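Local coordinates for protein alginate lyase (Chitinophaga sp. MD30, PDB 6KCW) that cleaves the uronic-acid polysaccharide alginate by beta-elimination, as a calcium-binding bacterial member of polysaccharide lyase family 36, at residues 74-79 against 230-235; 161-166 against 183-188; 92-97 against 207-212. All coordinates share one frame; numbering follows the deposited sequence.

Contact 1 (74-79 against 230-235); sequences LDYDVR and IYYDNL. With CA (calcium ion), chain C.
Arg-79 starts with CG swung away from its own backbone N (chi1 -156°), then bends at chi2 and chi3, and this lays its guanidinium flat over the ring of Tyr-231, which leans beside its own N. The planes are 14° apart and Arg-79 CZ sits 4.2 Å from the ring centroid over the face, a cation-pi stack with Arg-79 NH1 nearest, 3.5 Å from Tyr-231 CD1. Beneath it the backbones of this hydrogen-bonded antiparallel pair are joined both ways, with Tyr-231 N to Arg-79 O at 2.8 Å. The hydrogen-bonded pair Asp-77 and Asp-233 repeats the pattern, its straighter bond running from Asp-77 N to Asp-233 O at 2.8 Å. On that same face Asp-233 grips the calcium ion through both oxygens, OD1 at 2.5 Å; Asn-9, Asn-11, Gly-43 and two waters complete the shell. The amide of Asn-234 stands nearly perpendicular to the Asp-77 carboxylate and gives ND2 to OD2 at 3.1 Å, while Asp-77 OD1 is hydrogen-bonded to His-164. On the other face Val-78 CG2 lies alongside Tyr-232 and Ile-230, 3.6 Å from Tyr-232 CE1, all three side chains pointing the same way. Strand 71-80 lies between strands 228-241 and 162-170; strand 44-49 follows beyond 228-241, and Leu-74 and Leu-235 pack on Phe-94 of strand 94-99 in the other sheet.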
loop_
_atom_site.group_PDB
_atom_site.type_symbol
_atom_site.label_atom_id
_atom_site.label_comp_id
_atom_site.label_asym_id
_atom_site.label_seq_id
_atom_site.Cartn_x
_atom_site.Cartn_y
_atom_site.Cartn_z
ATOM N N LEU A 74 -6.056 -2.382 -8.514
ATOM C CA LEU A 74 -6.965 -1.701 -7.602
ATOM C C LEU A 74 -6.890 -0.203 -7.858
ATOM O O LEU A 74 -5.973 0.291 -8.523
ATOM C CB LEU A 74 -6.676 -2.043 -6.123
ATOM C CG LEU A 74 -5.289 -1.920 -5.489
ATOM C CD1 LEU A 74 -4.956 -0.469 -5.138
ATOM C CD2 LEU A 74 -5.224 -2.782 -4.244
ATOM N N ASP A 75 -7.886 0.503 -7.335
ATOM C CA ASP A 75 -8.004 1.952 -7.430
ATOM C C ASP A 75 -8.533 2.474 -6.103
ATOM O O ASP A 75 -9.368 1.831 -5.462
ATOM C CB ASP A 75 -8.966 2.406 -8.561
ATOM C CG ASP A 75 -8.304 2.442 -9.930
ATOM O OD1 ASP A 75 -8.204 1.375 -10.582
ATOM O OD2 ASP A 75 -7.885 3.541 -10.361
ATOM N N TYR A 76 -8.057 3.645 -5.707
ATOM C CA TYR A 76 -8.529 4.295 -4.496
ATOM C C TYR A 76 -8.085 5.743 -4.554
ATOM O O TYR A 76 -7.208 6.113 -5.344
ATOM C CB TYR A 76 -7.991 3.623 -3.223
ATOM C CG TYR A 76 -6.486 3.719 -3.071
ATOM C CD1 TYR A 76 -5.659 2.744 -3.605
ATOM C CD2 TYR A 76 -5.899 4.793 -2.412
ATOM C CE1 TYR A 76 -4.288 2.825 -3.474
ATOM C CE2 TYR A 76 -4.539 4.890 -2.295
ATOM C CZ TYR A 76 -3.738 3.899 -2.825
ATOM O OH TYR A 76 -2.374 3.978 -2.703
ATOM N N ASP A 77 -8.710 6.558 -3.716
ATOM C CA ASP A 77 -8.286 7.930 -3.514
ATOM C C ASP A 77 -7.655 8.050 -2.144
ATOM O O ASP A 77 -8.013 7.324 -1.213
ATOM C CB ASP A 77 -9.455 8.910 -3.631
ATOM C CG ASP A 77 -10.011 8.957 -5.023
ATOM O OD1 ASP A 77 -9.198 8.997 -5.974
ATOM O OD2 ASP A 77 -11.251 8.929 -5.168
ATOM N N VAL A 78 -6.711 8.966 -2.033
ATOM C CA VAL A 78 -6.012 9.183 -0.780
ATOM C C VAL A 78 -5.743 10.671 -0.644
ATOM O O VAL A 78 -5.466 11.356 -1.634
ATOM C CB VAL A 78 -4.716 8.351 -0.705
ATOM C CG1 VAL A 78 -3.852 8.590 -1.928
ATOM C CG2 VAL A 78 -3.968 8.673 0.577
ATOM N N ARG A 79 -5.889 11.175 0.579
ATOM C CA ARG A 79 -5.682 12.578 0.901
ATOM C C ARG A 79 -4.990 12.654 2.252
ATOM O O ARG A 79 -5.433 12.009 3.208
ATOM C CB ARG A 79 -7.016 13.331 0.948
ATOM C CG ARG A 79 -6.919 14.831 0.704
ATOM C CD ARG A 79 -7.779 15.597 1.699
ATOM N NE ARG A 79 -9.038 14.916 1.974
ATOM C CZ ARG A 79 -9.677 14.990 3.138
ATOM N NH1 ARG A 79 -9.155 15.705 4.135
ATOM N NH2 ARG A 79 -10.819 14.335 3.314
ATOM N N ILE A 230 -4.782 10.329 7.603
ATOM C CA ILE A 230 -4.822 10.065 6.171
ATOM C C ILE A 230 -6.220 9.561 5.835
ATOM O O ILE A 230 -6.808 8.780 6.593
ATOM C CB ILE A 230 -3.740 9.038 5.754
ATOM C CG1 ILE A 230 -2.337 9.574 6.056
ATOM C CG2 ILE A 230 -3.869 8.660 4.280
ATOM C CD1 ILE A 230 -1.283 8.509 6.129
ATOM N N TYR A 231 -6.764 10.012 4.712
ATOM C CA TYR A 231 -8.122 9.661 4.323
ATOM C C TYR A 231 -8.115 8.903 3.003
ATOM O O TYR A 231 -7.536 9.369 2.017
ATOM C CB TYR A 231 -8.982 10.912 4.199
ATOM C CG TYR A 231 -9.003 11.811 5.420
ATOM C CD1 TYR A 231 -7.999 12.750 5.635
ATOM C CD2 TYR A 231 -10.038 11.742 6.340
ATOM C CE1 TYR A 231 -8.030 13.588 6.735
ATOM C CE2 TYR A 231 -10.075 12.578 7.439
ATOM C CZ TYR A 231 -9.070 13.493 7.625
ATOM O OH TYR A 231 -9.102 14.315 8.714
ATOM N N TYR A 232 -8.772 7.747 2.984
ATOM C CA TYR A 232 -8.961 6.948 1.784
ATOM C C TYR A 232 -10.433 6.938 1.373
ATOM O O TYR A 232 -11.336 7.138 2.192
ATOM C CB TYR A 232 -8.466 5.511 2.006
ATOM C CG TYR A 232 -7.043 5.425 2.530
ATOM C CD1 TYR A 232 -5.954 5.590 1.677
ATOM C CD2 TYR A 232 -6.785 5.171 3.876
ATOM C CE1 TYR A 232 -4.654 5.507 2.152
ATOM C CE2 TYR A 232 -5.497 5.102 4.351
ATOM C CZ TYR A 232 -4.433 5.267 3.482
ATOM O OH TYR A 232 -3.143 5.196 3.944
ATOM N N ASP A 233 -10.669 6.676 0.087
ATOM C CA ASP A 233 -12.026 6.622 -0.439
ATOM C C ASP A 233 -12.042 5.821 -1.735
ATOM O O ASP A 233 -11.023 5.697 -2.428
ATOM C CB ASP A 233 -12.577 8.030 -0.688
ATOM C CG ASP A 233 -14.090 8.086 -0.628
ATOM O OD1 ASP A 233 -14.725 7.010 -0.708
ATOM O OD2 ASP A 233 -14.633 9.208 -0.496
ATOM N N ASN A 234 -13.219 5.270 -2.046
ATOM C CA ASN A 234 -13.535 4.776 -3.385
ATOM C C ASN A 234 -12.620 3.630 -3.812
ATOM O O ASN A 234 -12.085 3.620 -4.924
ATOM C CB ASN A 234 -13.478 5.918 -4.401
ATOM C CG ASN A 234 -14.506 6.997 -4.115
ATOM O OD1 ASN A 234 -15.675 6.701 -3.893
ATOM N ND2 ASN A 234 -14.072 8.252 -4.106
ATOM N N LEU A 235 -12.469 2.638 -2.933
ATOM C CA LEU A 235 -11.607 1.498 -3.207
ATOM C C LEU A 235 -12.300 0.529 -4.155
ATOM O O LEU A 235 -13.381 0.020 -3.847
ATOM C CB LEU A 235 -11.242 0.777 -1.910
ATOM C CG LEU A 235 -10.494 -0.541 -2.158
ATOM C CD1 LEU A 235 -9.096 -0.299 -2.734
ATOM C CD2 LEU A 235 -10.422 -1.376 -0.903
HETATM CA CA CA C . -16.894 7.917 0.080
HETATM O O HOH W 1 -17.928 9.775 -0.027
HETATM O O HOH W 2 -17.328 7.787 -2.552
#

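Contact 2 (161-166 against 183-188); sequences TTYHVH and IIINGT
Residues 162-166 and 183-185 run antiparallel, their axes 4.5 Å apart at closest approach, with His-166 and Ile-184 as a hydrogen-bonded pair tied both ways by short, nearly straight bonds, His-166 N to Ile-184 O measuring 2.6 Å, and Val-165 and Ile-185 as the non-hydrogen-bonded pair beside it. The side chains of the first pair lie alongside each other and point the same way. His-166 throws CG to the far side from its own N (chi1 176°), which brings the edge of its imidazole to Ile-184, CD2 lying 3.8 Å from CG1 and the methylene near the ring plane; ND1 of this histidine is held by Asp-75. The other face is apolar: Val-165 CG1 lies 4.3 Å from Ile-185 CG1, and both residues also pack on Met-118 of strand 113-122, in the opposing sheet. These strands form a beta hairpin, and 179-185 then turns back into 188-195 through a type I' turn, Ile-185 to Thr-188, with Asn-186 and Gly-187 at its centre, both at positive phi. The turn carries the chain away from 162-166, but Asn-186 keeps hold of it. Its backbone N reaches His-164 O at 2.8 Å, and its side-chain OD1 accepts from His-164 N at 3.2 Å, so the amide replaces a backbone carbonyl and lengthens the pairing by one bond. The donor is tilted from the carbonyl plane of that amide. The other end of the amide, ND2, comes 3.6 Å from Tyr-163 CD1, meeting the ring obliquely with the two planes 20° apart. Tyr-163 OH is taken up by Thr-158 N, while the imidazole of His-164 is held at both nitrogens by Asp-75 and Asp-77 of strand 71-80.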
loop_
_atom_site.group_PDB
_atom_site.type_symbol
_atom_site.label_atom_id
_atom_site.label_comp_id
_atom_site.label_asym_id
_atom_site.label_seq_id
_atom_site.Cartn_x
_atom_site.Cartn_y
_atom_site.Cartn_z
ATOM N N THR A 161 -4.885 17.426 -0.342
ATOM C CA THR A 161 -5.103 17.236 -1.774
ATOM C C THR A 161 -5.418 15.775 -2.056
ATOM O O THR A 161 -4.670 14.887 -1.632
ATOM C CB THR A 161 -3.861 17.633 -2.567
ATOM O OG1 THR A 161 -3.506 18.988 -2.264
ATOM C CG2 THR A 161 -4.122 17.481 -4.071
ATOM N N THR A 162 -6.507 15.515 -2.776
ATOM C CA THR A 162 -6.860 14.138 -3.095
ATOM C C THR A 162 -6.071 13.648 -4.300
ATOM O O THR A 162 -6.028 14.308 -5.346
ATOM C CB THR A 162 -8.345 13.976 -3.390
ATOM O OG1 THR A 162 -9.129 14.731 -2.452
ATOM C CG2 THR A 162 -8.702 12.493 -3.295
ATOM N N TYR A 163 -5.465 12.469 -4.151
ATOM C CA TYR A 163 -4.706 11.820 -5.210
ATOM C C TYR A 163 -5.346 10.476 -5.524
ATOM O O TYR A 163 -5.510 9.641 -4.626
ATOM C CB TYR A 163 -3.249 11.644 -4.791
ATOM C CG TYR A 163 -2.523 12.955 -4.632
ATOM C CD1 TYR A 163 -1.940 13.599 -5.727
ATOM C CD2 TYR A 163 -2.431 13.559 -3.398
ATOM C CE1 TYR A 163 -1.279 14.811 -5.575
ATOM C CE2 TYR A 163 -1.776 14.758 -3.235
ATOM C CZ TYR A 163 -1.201 15.381 -4.310
ATOM O OH TYR A 163 -0.556 16.579 -4.096
ATOM N N HIS A 164 -5.733 10.278 -6.786
ATOM C CA HIS A 164 -6.205 8.966 -7.206
ATOM C C HIS A 164 -5.026 8.080 -7.571
ATOM O O HIS A 164 -4.129 8.501 -8.311
ATOM C CB HIS A 164 -7.155 9.045 -8.396
ATOM C CG HIS A 164 -7.797 7.730 -8.710
ATOM N ND1 HIS A 164 -8.937 7.289 -8.073
ATOM C CD2 HIS A 164 -7.433 6.737 -9.553
ATOM C CE1 HIS A 164 -9.258 6.090 -8.523
ATOM N NE2 HIS A 164 -8.359 5.730 -9.422
ATOM N N VAL A 165 -5.046 6.848 -7.062
ATOM C CA VAL A 165 -3.984 5.869 -7.256
ATOM C C VAL A 165 -4.572 4.658 -7.969
ATOM O O VAL A 165 -5.584 4.098 -7.519
ATOM C CB VAL A 165 -3.366 5.453 -5.912
ATOM C CG1 VAL A 165 -2.076 4.666 -6.118
ATOM C CG2 VAL A 165 -3.159 6.674 -5.026
ATOM N N HIS A 166 -3.952 4.273 -9.085
ATOM C CA HIS A 166 -4.189 2.996 -9.750
ATOM C C HIS A 166 -2.941 2.117 -9.614
ATOM O O HIS A 166 -1.818 2.574 -9.869
ATOM C CB HIS A 166 -4.535 3.203 -11.230
ATOM C CG HIS A 166 -4.688 1.928 -11.996
ATOM N ND1 HIS A 166 -5.805 1.127 -11.890
ATOM C CD2 HIS A 166 -3.855 1.298 -12.855
ATOM C CE1 HIS A 166 -5.655 0.062 -12.658
ATOM N NE2 HIS A 166 -4.477 0.137 -13.247
ATOM N N ILE A 183 2.189 1.658 -10.998
ATOM C CA ILE A 183 1.494 2.641 -10.168
ATOM C C ILE A 183 1.149 3.860 -11.013
ATOM O O ILE A 183 2.033 4.461 -11.631
ATOM C CB ILE A 183 2.341 3.078 -8.962
ATOM C CG1 ILE A 183 2.621 1.890 -8.035
ATOM C CG2 ILE A 183 1.630 4.214 -8.209
ATOM C CD1 ILE A 183 3.637 2.192 -6.987
ATOM N N ILE A 184 -0.126 4.246 -11.011
ATOM C CA ILE A 184 -0.619 5.402 -11.763
ATOM C C ILE A 184 -1.300 6.342 -10.777
ATOM O O ILE A 184 -2.219 5.932 -10.058
ATOM C CB ILE A 184 -1.597 4.991 -12.882
ATOM C CG1 ILE A 184 -1.065 3.797 -13.682
ATOM C CG2 ILE A 184 -1.866 6.171 -13.818
ATOM C CD1 ILE A 184 0.087 4.131 -14.619
ATOM N N ILE A 185 -0.848 7.594 -10.734
ATOM C CA ILE A 185 -1.369 8.585 -9.798
ATOM C C ILE A 185 -1.877 9.772 -10.604
ATOM O O ILE A 185 -1.114 10.383 -11.365
ATOM C CB ILE A 185 -0.312 9.021 -8.769
ATOM C CG1 ILE A 185 0.184 7.817 -7.970
ATOM C CG2 ILE A 185 -0.867 10.074 -7.812
ATOM C CD1 ILE A 185 1.269 8.177 -6.992
ATOM N N ASN A 186 -3.158 10.104 -10.429
ATOM C CA ASN A 186 -3.793 11.155 -11.216
ATOM C C ASN A 186 -3.580 10.915 -12.709
ATOM O O ASN A 186 -3.222 11.828 -13.450
ATOM C CB ASN A 186 -3.271 12.541 -10.828
ATOM C CG ASN A 186 -3.784 13.014 -9.496
ATOM O OD1 ASN A 186 -4.676 12.406 -8.912
ATOM N ND2 ASN A 186 -3.234 14.126 -9.013
ATOM N N GLY A 187 -3.745 9.667 -13.147
ATOM C CA GLY A 187 -3.566 9.334 -14.549
ATOM C C GLY A 187 -2.150 9.451 -15.082
ATOM O O GLY A 187 -1.935 9.193 -16.276
ATOM N N THR A 188 -1.183 9.824 -14.246
ATOM C CA THR A 188 0.222 9.953 -14.633
ATOM C C THR A 188 0.992 8.713 -14.196
ATOM O O THR A 188 0.870 8.281 -13.044
ATOM C CB THR A 188 0.845 11.199 -13.994
ATOM O OG1 THR A 188 0.292 12.385 -14.592
ATOM C CG2 THR A 188 2.378 11.187 -14.143
#

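Contact 3 (92-97 against 207-212); sequences VGFGFS and KNMTFH
Phe-94 and Phe-211 stack almost parallel, planes 7° apart and centroids 4.1 Å apart, an offset stack on a non-hydrogen-bonded antiparallel pair deep inside the protein. Two packed antiparallel sheets of this kind fit the beta-jelly-roll sandwich expected of its concanavalin-like clan, and a classic beta bulge, Lys-207 and Asn-208 opposite Ser-97, marks the far end of the contact. Phe-211 points CG away from its backbone N (chi1 -179°), sliding its ring under Phe-94 so that Phe-94 CZ lies over its centre. Tyr-232 of the other sheet meets Phe-211 edge-to-face. With an alanine at Phe-211, the Phe-94 ring would probably lose its stacking mate and Tyr-232 one of its aromatic neighbours, leaving a gap between the sheets. Met-209 SD comes obliquely to Phe-94, 3.7 Å from CD2, a Met-aromatic contact. On the opposite face Gly-95 pairs with Thr-210, whose OG1 takes the room a side chain there would need; Gly-95 N gives a bond to Thr-210 O at 2.8 Å. In the bulge Lys-207 N bonds Ser-97 O, and Ser-97 OG donates to Asn-208 OD1 at 2.6 Å, from well above the amide plane.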
loop_
_atom_site.group_PDB
_atom_site.type_symbol
_atom_site.label_atom_id
_atom_site.label_comp_id
_atom_site.label_asym_id
_atom_site.label_seq_id
_atom_site.Cartn_x
_atom_site.Cartn_y
_atom_site.Cartn_z
ATOM N N VAL A 92 1.471 3.911 2.676
ATOM C CA VAL A 92 0.165 4.527 2.452
ATOM C C VAL A 92 -0.588 3.706 1.412
ATOM O O VAL A 92 0.006 3.132 0.505
ATOM C CB VAL A 92 0.317 6.005 2.006
ATOM C CG1 VAL A 92 1.080 6.103 0.686
ATOM C CG2 VAL A 92 -1.037 6.696 1.904
ATOM N N GLY A 93 -1.908 3.636 1.562
ATOM C CA GLY A 93 -2.767 3.096 0.522
ATOM C C GLY A 93 -2.700 1.584 0.355
ATOM O O GLY A 93 -2.125 0.854 1.146
ATOM N N PHE A 94 -3.296 1.134 -0.740
ATOM C CA PHE A 94 -3.579 -0.272 -0.981
ATOM C C PHE A 94 -2.621 -0.833 -2.021
ATOM O O PHE A 94 -2.454 -0.251 -3.096
ATOM C CB PHE A 94 -5.029 -0.440 -1.436
ATOM C CG PHE A 94 -6.035 -0.096 -0.363
ATOM C CD1 PHE A 94 -6.398 1.217 -0.134
ATOM C CD2 PHE A 94 -6.593 -1.091 0.425
ATOM C CE1 PHE A 94 -7.316 1.532 0.857
ATOM C CE2 PHE A 94 -7.510 -0.787 1.415
ATOM C CZ PHE A 94 -7.869 0.524 1.642
ATOM N N GLY A 95 -1.982 -1.955 -1.683
ATOM C CA GLY A 95 -1.093 -2.648 -2.584
ATOM C C GLY A 95 -1.322 -4.147 -2.588
ATOM O O GLY A 95 -2.374 -4.630 -2.159
ATOM N N PHE A 96 -0.329 -4.899 -3.062
ATOM C CA PHE A 96 -0.456 -6.337 -3.238
ATOM C C PHE A 96 0.794 -7.023 -2.728
ATOM O O PHE A 96 1.864 -6.416 -2.632
ATOM C CB PHE A 96 -0.684 -6.715 -4.710
ATOM C CG PHE A 96 -1.995 -6.216 -5.268
ATOM C CD1 PHE A 96 -3.182 -6.871 -4.972
ATOM C CD2 PHE A 96 -2.038 -5.099 -6.090
ATOM C CE1 PHE A 96 -4.392 -6.416 -5.484
ATOM C CE2 PHE A 96 -3.245 -4.643 -6.614
ATOM C CZ PHE A 96 -4.421 -5.306 -6.315
ATOM N N SER A 97 0.641 -8.310 -2.413
ATOM C CA SER A 97 1.738 -9.152 -1.970
ATOM C C SER A 97 1.701 -10.479 -2.711
ATOM O O SER A 97 0.686 -11.179 -2.692
ATOM C CB SER A 97 1.647 -9.427 -0.485
ATOM O OG SER A 97 0.628 -10.384 -0.313
ATOM N N LYS A 207 -1.466 -13.031 -3.639
ATOM C CA LYS A 207 -2.178 -13.730 -2.585
ATOM C C LYS A 207 -3.032 -12.823 -1.715
ATOM O O LYS A 207 -4.096 -13.250 -1.265
ATOM C CB LYS A 207 -1.190 -14.497 -1.700
ATOM C CG LYS A 207 -0.742 -15.815 -2.313
ATOM C CD LYS A 207 0.243 -16.527 -1.419
ATOM C CE LYS A 207 0.218 -18.028 -1.693
ATOM N NZ LYS A 207 0.416 -18.354 -3.146
ATOM N N ASN A 208 -2.608 -11.591 -1.454
ATOM C CA ASN A 208 -3.477 -10.738 -0.674
ATOM C C ASN A 208 -3.201 -9.273 -0.977
ATOM O O ASN A 208 -2.168 -8.909 -1.545
ATOM C CB ASN A 208 -3.386 -11.071 0.835
ATOM C CG ASN A 208 -2.019 -10.841 1.444
ATOM O OD1 ASN A 208 -1.392 -9.802 1.241
ATOM N ND2 ASN A 208 -1.577 -11.799 2.251
ATOM N N MET A 209 -4.184 -8.444 -0.629
ATOM C CA MET A 209 -4.098 -7.000 -0.774
ATOM C C MET A 209 -3.598 -6.382 0.534
ATOM O O MET A 209 -4.107 -6.698 1.617
ATOM C CB MET A 209 -5.463 -6.429 -1.170
ATOM C CG MET A 209 -5.501 -4.920 -1.219
ATOM S SD MET A 209 -7.136 -4.222 -1.500
ATOM C CE MET A 209 -8.005 -4.693 -0.012
ATOM N N THR A 210 -2.586 -5.525 0.432
ATOM C CA THR A 210 -2.036 -4.840 1.587
ATOM C C THR A 210 -2.741 -3.510 1.789
ATOM O O THR A 210 -2.977 -2.764 0.838
ATOM C CB THR A 210 -0.539 -4.588 1.425
ATOM O OG1 THR A 210 -0.315 -3.749 0.288
ATOM C CG2 THR A 210 0.230 -5.906 1.249
ATOM N N PHE A 211 -3.073 -3.216 3.039
ATOM C CA PHE A 211 -3.613 -1.916 3.442
ATOM C C PHE A 211 -2.720 -1.429 4.575
ATOM O O PHE A 211 -3.017 -1.636 5.756
ATOM C CB PHE A 211 -5.072 -2.011 3.859
ATOM C CG PHE A 211 -5.666 -0.696 4.262
ATOM C CD1 PHE A 211 -5.181 0.491 3.725
ATOM C CD2 PHE A 211 -6.702 -0.634 5.190
ATOM C CE1 PHE A 211 -5.722 1.708 4.101
ATOM C CE2 PHE A 211 -7.249 0.580 5.570
ATOM C CZ PHE A 211 -6.754 1.752 5.030
ATOM N N HIS A 212 -1.604 -0.806 4.208
ATOM C CA HIS A 212 -0.588 -0.396 5.167
ATOM C C HIS A 212 -0.586 1.121 5.283
ATOM O O HIS A 212 -0.370 1.823 4.284
ATOM C CB HIS A 212 0.791 -0.922 4.761
ATOM C CG HIS A 212 0.917 -2.411 4.856
ATOM N ND1 HIS A 212 2.112 -3.068 4.690
ATOM C CD2 HIS A 212 -0.008 -3.370 5.099
ATOM C CE1 HIS A 212 1.922 -4.368 4.822
ATOM N NE2 HIS A 212 0.643 -4.578 5.065
HETATM O O HOH W 3 1.353 0.650 2.219
HETATM O O HOH W 4 -0.460 -1.428 1.062
#

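Contact 3 is the core of the set, with most of its residues buried and its centre about 5 Å from that of the chain; contacts 1 and 2 lie farther out, each with a mainly apolar face toward the other sheet and a more polar one turned away from it. Both belong to one sheet, where strands 71-80 and 162-170 are neighbours, and join through His-164 to Asp-75 and Asp-77. Contact 3, in the facing sheet, meets contact 1 through Tyr-232 OH at Gly-93 N and through Leu-74 against Phe-96. It does not touch contact 2. Chemistry follows place: phenylalanines stack at the centre; farther out the stack is cation-pi and carboxylates serve calcium and histidines.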